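Local coordinates for apical membrane antigen 1-like protein, soluble form (Toxoplasma gondii, PDB 3ZLE), which probably takes part in host-cell invasion by the sporozoite as the cysteine-rich ectodomain of an AMA1-family surface antigen, at residues A16-R21 with N346-D351; P189-S194 with R259-P264. All coordinates share one frame; numbering follows the deposited sequence.

Interaction 1 (A16-R21 with N346-D351); sequences ADFMKR and NLPQCD
Pro348 sets its CD-CG edge on one face of Phe18: CD sits over the middle of the ring, 3.4 Å from the centroid and only 8° off the ring normal, a CH-pi contact made with the carbon next to the proline nitrogen. The neighbouring methylene reaches back toward the root of the same side chain, Pro348 CG standing 3.7 Å from Phe18 CB, so the proline covers the ring from its centre to its stem. Leu347 adds a smaller touch. Its CB points away from the helix, but one branch returns, and CD2 meets Phe18 CE2 at 3.9 Å, obliquely to the ring. The Asn346 carbonyl O comes no nearer than 3.8 Å, to Phe18 CZ, and also approaches obliquely; a glycerol, probably from the crystallisation liquor, is hydrogen-bonded to it. The ring reaches the proline because CG is anti to the backbone N (chi1 -169°), which carries it out from helix 13-20. In the AMA1 ectodomain the contact joins this helix, near the start of the chain, to an irregular segment 325 residues further on, near the surface and with no hydrogen bond across. Farther out, Phe22 meets the Phe18 ring with the planes inclined at about 60°, and Val223 of strand 222-223 touches both Phe18 and Leu347. Leu347 also packs on Trp9 and on Phe327 and Pro329 of strand 326-330. Arg21 NH1 is hydrogen-bonded to the carbonyl oxygens of Gln215 and Cys218; on the other segment, the Cys350-Cys372 disulfide ties the chain to strand 366-373.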
loop_
_atom_site.group_PDB
_atom_site.type_symbol
_atom_site.label_atom_id
_atom_site.label_comp_id
_atom_site.label_asym_id
_atom_site.label_seq_id
_atom_site.Cartn_x
_atom_site.Cartn_y
_atom_site.Cartn_z
ATOM N N ALA A 16 9.798 -19.694 1.760
ATOM C CA ALA A 16 8.476 -19.734 1.152
ATOM C C ALA A 16 7.603 -18.709 1.831
ATOM O O ALA A 16 6.924 -17.918 1.171
ATOM C CB ALA A 16 7.886 -21.163 1.256
ATOM N N ASP A 17 7.825 -18.531 3.118
ATOM C CA ASP A 17 7.084 -17.490 3.865
ATOM C C ASP A 17 7.494 -16.132 3.464
ATOM O O ASP A 17 6.722 -15.191 3.502
ATOM C CB ASP A 17 7.300 -17.661 5.382
ATOM C CG ASP A 17 6.543 -18.816 5.944
ATOM O OD1 ASP A 17 5.822 -19.496 5.161
ATOM O OD2 ASP A 17 6.742 -19.131 7.142
ATOM N N PHE A 18 8.754 -15.988 3.046
ATOM C CA PHE A 18 9.184 -14.698 2.615
ATOM C C PHE A 18 8.623 -14.371 1.237
ATOM O O PHE A 18 8.070 -13.294 1.009
ATOM C CB PHE A 18 10.705 -14.633 2.635
ATOM C CG PHE A 18 11.251 -13.249 2.450
ATOM C CD1 PHE A 18 11.345 -12.368 3.526
ATOM C CD2 PHE A 18 11.690 -12.827 1.199
ATOM C CE1 PHE A 18 11.901 -11.092 3.348
ATOM C CE2 PHE A 18 12.280 -11.590 1.023
ATOM C CZ PHE A 18 12.420 -10.732 2.120
ATOM N N MET A 19 8.683 -15.344 0.328
ATOM C CA MET A 19 8.165 -15.124 -1.041
ATOM C C MET A 19 6.646 -14.896 -1.022
ATOM O O MET A 19 6.116 -14.052 -1.742
ATOM C CB MET A 19 8.521 -16.344 -1.928
ATOM C CG MET A 19 8.722 -16.040 -3.402
ATOM S SD MET A 19 9.997 -14.799 -3.747
ATOM C CE MET A 19 8.962 -13.527 -4.469
ATOM N N LYS A 20 5.932 -15.684 -0.213
ATOM C CA LYS A 20 4.445 -15.575 -0.145
ATOM C C LYS A 20 4.021 -14.136 0.069
ATOM O O LYS A 20 2.928 -13.726 -0.358
ATOM C CB LYS A 20 3.903 -16.378 1.030
ATOM C CG LYS A 20 3.796 -17.860 0.825
ATOM C CD LYS A 20 3.190 -18.500 2.080
ATOM C CE LYS A 20 3.705 -19.921 2.320
ATOM N NZ LYS A 20 3.899 -20.719 1.067
ATOM N N ARG A 21 4.830 -13.396 0.810
ATOM C CA ARG A 21 4.449 -12.049 1.218
ATOM C C ARG A 21 4.188 -11.220 -0.026
ATOM O O ARG A 21 3.540 -10.164 0.045
ATOM C CB ARG A 21 5.582 -11.377 1.979
ATOM C CG ARG A 21 5.962 -11.901 3.322
ATOM C CD ARG A 21 7.187 -11.036 3.813
ATOM N NE ARG A 21 7.631 -11.318 5.181
ATOM C CZ ARG A 21 7.190 -10.656 6.276
ATOM N NH1 ARG A 21 6.206 -9.780 6.174
ATOM N NH2 ARG A 21 7.704 -10.923 7.483
ATOM N N ASN A 346 16.741 -7.419 4.615
ATOM C CA ASN A 346 17.439 -8.431 3.864
ATOM C C ASN A 346 16.592 -9.616 3.431
ATOM O O ASN A 346 15.558 -9.932 4.047
ATOM C CB ASN A 346 18.648 -8.895 4.641
ATOM C CG ASN A 346 19.798 -7.913 4.530
ATOM O OD1 ASN A 346 20.074 -7.389 3.445
ATOM N ND2 ASN A 346 20.369 -7.548 5.662
ATOM N N LEU A 347 17.103 -10.320 2.430
ATOM C CA LEU A 347 16.634 -11.639 2.091
ATOM C C LEU A 347 16.873 -12.492 3.301
ATOM O O LEU A 347 17.798 -12.228 4.065
ATOM C CB LEU A 347 17.438 -12.202 0.907
ATOM C CG LEU A 347 17.221 -11.536 -0.456
ATOM C CD1 LEU A 347 18.097 -12.181 -1.531
ATOM C CD2 LEU A 347 15.729 -11.612 -0.843
ATOM N N PRO A 348 16.048 -13.533 3.482
ATOM C CA PRO A 348 16.296 -14.435 4.582
ATOM C C PRO A 348 17.655 -15.065 4.392
ATOM O O PRO A 348 18.064 -15.330 3.274
ATOM C CB PRO A 348 15.181 -15.512 4.468
ATOM C CG PRO A 348 14.308 -15.084 3.319
ATOM C CD PRO A 348 14.723 -13.704 2.870
ATOM N N GLN A 349 18.338 -15.324 5.488
ATOM C CA GLN A 349 19.555 -16.058 5.412
ATOM C C GLN A 349 19.322 -17.464 4.952
ATOM O O GLN A 349 18.202 -17.967 4.928
ATOM C CB GLN A 349 20.299 -16.042 6.733
ATOM C CG GLN A 349 21.158 -14.788 6.874
ATOM C CD GLN A 349 21.968 -14.753 8.155
ATOM O OE1 GLN A 349 21.754 -15.555 9.060
ATOM N NE2 GLN A 349 22.911 -13.813 8.235
ATOM N N CYS A 350 20.420 -18.149 4.761
ATOM C CA CYS A 350 20.479 -19.267 3.911
ATOM C C CYS A 350 21.471 -20.140 4.677
ATOM O O CYS A 350 22.286 -19.614 5.404
ATOM C CB CYS A 350 21.020 -18.727 2.573
ATOM S SG CYS A 350 21.738 -19.835 1.452
ATOM N N ASP A 351 21.292 -21.449 4.697
ATOM C CA ASP A 351 22.240 -22.304 5.486
ATOM C C ASP A 351 23.321 -22.930 4.601
ATOM O O ASP A 351 23.041 -23.858 3.831
ATOM C CB ASP A 351 21.454 -23.384 6.231
ATOM C CG ASP A 351 22.354 -24.482 6.835
ATOM O OD1 ASP A 351 23.469 -24.189 7.331
ATOM O OD2 ASP A 351 21.898 -25.641 6.860
#

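Interaction 2 (P189-S194 with R259-P264); sequences PVKEKS and RVFANP
Phe261 holds CG anti to its backbone N (chi1 173°), which sends the ring from helix 253-262 toward strand 187-191, while Lys191 bends at chi2 (-49°), which folds its methylenes across the ring, and a second bend at chi4 turns NZ. The two side chains cross at about a right angle. Lys191 CG is 3.5 Å from Phe261 CG, at the stem of the ring, and CE passes over one face as a CH-pi contact, 4.1 Å from the centroid and 28° off the normal. The touching is therefore done by the lysine's methylenes. Its ammonium goes elsewhere: NZ is hydrogen-bonded to the carbonyl oxygens of Ala338 and Gly340, two bonds that hold the end of the chain once it has crossed the ring. Toward the far end of the phenyl, the strand itself takes over: Lys191 N is 3.6 Å from Phe261 CE2, Pro189 C lies at the ring edge, near its plane, 3.9 Å from Phe261 CE2, and the Pro189 side chain adds CB, 4.0 Å from Phe261 CZ. Phe33 joins both partners, meeting the Phe261 ring with inclined planes and touching Pro189. Just beyond the aromatic, Asn263 is the first residue to leave helical geometry; its ND2 turns back to Val260 O at 2.7 Å and also bonds Ala301 O, while its OD1 accepts from Leu265 N. Val190 pairs through its backbone with Ala56 of strand 55-59. The whole is a buried helix-on-strand packing in the AMA1 ectodomain, where the final turn of helix 253-262 presses an aromatic side chain onto a two-stranded antiparallel sheet.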
loop_
_atom_site.group_PDB
_atom_site.type_symbol
_atom_site.label_atom_id
_atom_site.label_comp_id
_atom_site.label_asym_id
_atom_site.label_seq_id
_atom_site.Cartn_x
_atom_site.Cartn_y
_atom_site.Cartn_z
ATOM N N PRO A 189 -4.496 9.882 -3.607
ATOM C CA PRO A 189 -3.552 9.226 -2.724
ATOM C C PRO A 189 -2.127 9.468 -3.205
ATOM O O PRO A 189 -1.920 9.637 -4.383
ATOM C CB PRO A 189 -3.906 7.731 -2.861
ATOM C CG PRO A 189 -5.278 7.692 -3.469
ATOM C CD PRO A 189 -5.368 8.932 -4.323
ATOM N N VAL A 190 -1.165 9.505 -2.278
ATOM C CA VAL A 190 0.245 9.652 -2.622
ATOM C C VAL A 190 1.101 8.955 -1.556
ATOM O O VAL A 190 0.696 8.902 -0.392
ATOM C CB VAL A 190 0.605 11.139 -2.756
ATOM C CG1 VAL A 190 0.835 11.783 -1.372
ATOM C CG2 VAL A 190 1.808 11.317 -3.680
ATOM N N LYS A 191 2.193 8.287 -1.964
ATOM C CA LYS A 191 3.280 7.975 -1.011
ATOM C C LYS A 191 4.077 9.212 -0.576
ATOM O O LYS A 191 4.669 9.903 -1.408
ATOM C CB LYS A 191 4.250 6.951 -1.576
ATOM C CG LYS A 191 3.759 5.513 -1.633
ATOM C CD LYS A 191 3.158 5.036 -0.338
ATOM C CE LYS A 191 2.711 3.574 -0.366
ATOM N NZ LYS A 191 3.730 2.545 -0.687
ATOM N N GLU A 192 4.203 9.374 0.745
ATOM C CA GLU A 192 5.012 10.410 1.340
ATOM C C GLU A 192 6.076 9.838 2.262
ATOM O O GLU A 192 5.948 8.753 2.779
ATOM C CB GLU A 192 4.144 11.454 2.067
ATOM C CG GLU A 192 3.508 10.953 3.336
ATOM C CD GLU A 192 2.971 12.069 4.233
ATOM O OE1 GLU A 192 2.457 13.093 3.713
ATOM O OE2 GLU A 192 3.013 11.896 5.467
ATOM N N LYS A 193 7.232 10.473 2.245
ATOM C CA LYS A 193 8.281 10.149 3.165
ATOM C C LYS A 193 8.743 11.435 3.780
ATOM O O LYS A 193 9.400 12.242 3.122
ATOM C CB LYS A 193 9.428 9.463 2.465
ATOM C CG LYS A 193 10.519 8.984 3.409
ATOM C CD LYS A 193 11.601 8.263 2.622
ATOM C CE LYS A 193 12.594 7.556 3.534
ATOM N NZ LYS A 193 13.565 6.806 2.679
ATOM N N SER A 194 8.310 11.651 5.014
ATOM C CA SER A 194 8.538 12.884 5.752
ATOM C C SER A 194 9.133 12.520 7.110
ATOM O O SER A 194 8.830 11.472 7.678
ATOM C CB SER A 194 7.199 13.607 5.969
ATOM O OG SER A 194 7.276 14.508 7.059
ATOM N N ARG A 259 6.894 5.846 -7.379
ATOM C CA ARG A 259 6.370 5.688 -8.710
ATOM C C ARG A 259 5.490 4.470 -8.818
ATOM O O ARG A 259 4.487 4.492 -9.518
ATOM C CB ARG A 259 7.524 5.575 -9.699
ATOM C CG ARG A 259 7.110 5.588 -11.153
ATOM C CD ARG A 259 8.001 6.548 -11.945
ATOM N NE ARG A 259 9.155 5.899 -12.535
ATOM C CZ ARG A 259 10.336 6.504 -12.753
ATOM N NH1 ARG A 259 10.554 7.733 -12.334
ATOM N NH2 ARG A 259 11.293 5.869 -13.390
ATOM N N VAL A 260 5.933 3.361 -8.241
ATOM C CA VAL A 260 5.185 2.142 -8.336
ATOM C C VAL A 260 3.802 2.305 -7.710
ATOM O O VAL A 260 2.807 1.814 -8.244
ATOM C CB VAL A 260 5.986 0.994 -7.715
ATOM C CG1 VAL A 260 6.219 1.207 -6.224
ATOM C CG2 VAL A 260 5.436 -0.335 -8.052
ATOM N N PHE A 261 3.710 3.096 -6.661
ATOM C CA PHE A 261 2.447 3.272 -5.980
ATOM C C PHE A 261 1.528 4.135 -6.845
ATOM O O PHE A 261 0.321 3.899 -6.920
ATOM C CB PHE A 261 2.673 3.970 -4.604
ATOM C CG PHE A 261 1.389 4.351 -3.911
ATOM C CD1 PHE A 261 0.572 3.367 -3.316
ATOM C CD2 PHE A 261 0.922 5.646 -3.980
ATOM C CE1 PHE A 261 -0.583 3.705 -2.678
ATOM C CE2 PHE A 261 -0.264 5.996 -3.330
ATOM C CZ PHE A 261 -1.037 5.008 -2.739
ATOM N N ALA A 262 2.101 5.138 -7.493
ATOM C CA ALA A 262 1.285 6.108 -8.256
ATOM C C ALA A 262 1.053 5.711 -9.708
ATOM O O ALA A 262 0.374 6.410 -10.423
ATOM C CB ALA A 262 1.901 7.501 -8.190
ATOM N N ASN A 263 1.643 4.613 -10.152
ATOM C CA ASN A 263 1.641 4.292 -11.593
ATOM C C ASN A 263 0.273 3.933 -12.146
ATOM O O ASN A 263 -0.533 3.282 -11.464
ATOM C CB ASN A 263 2.661 3.214 -11.930
ATOM C CG ASN A 263 2.069 1.822 -11.913
ATOM O OD1 ASN A 263 1.534 1.361 -12.918
ATOM N ND2 ASN A 263 2.315 1.085 -10.833
ATOM N N PRO A 264 -0.008 4.358 -13.397
ATOM C CA PRO A 264 -1.381 4.341 -13.889
ATOM C C PRO A 264 -1.978 2.926 -13.943
ATOM O O PRO A 264 -3.216 2.775 -13.993
ATOM C CB PRO A 264 -1.270 4.960 -15.293
ATOM C CG PRO A 264 0.182 4.815 -15.673
ATOM C CD PRO A 264 0.942 4.898 -14.383
#

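Along the chain the order is 16-21, 189-194, 259-264, 346-351, so interaction 1 brackets both segments of interaction 2. Their centres lie 26 Å apart and their nearest atoms about 13 Å, without touching. The two share no helix or strand: interaction 1 joins helix 13-20 to the loop after strand 344-345, interaction 2 strand 187-191 to helix 253-262. The centre of interaction 1 lies about 20 Å, and that of interaction 2 about 9 Å, from the centre of the chain. All four segments belong to the conserved AMA1 ectodomain region. One contact brings an early helix and a late loop together near the surface, and the other packs a helix on a strand in the interior.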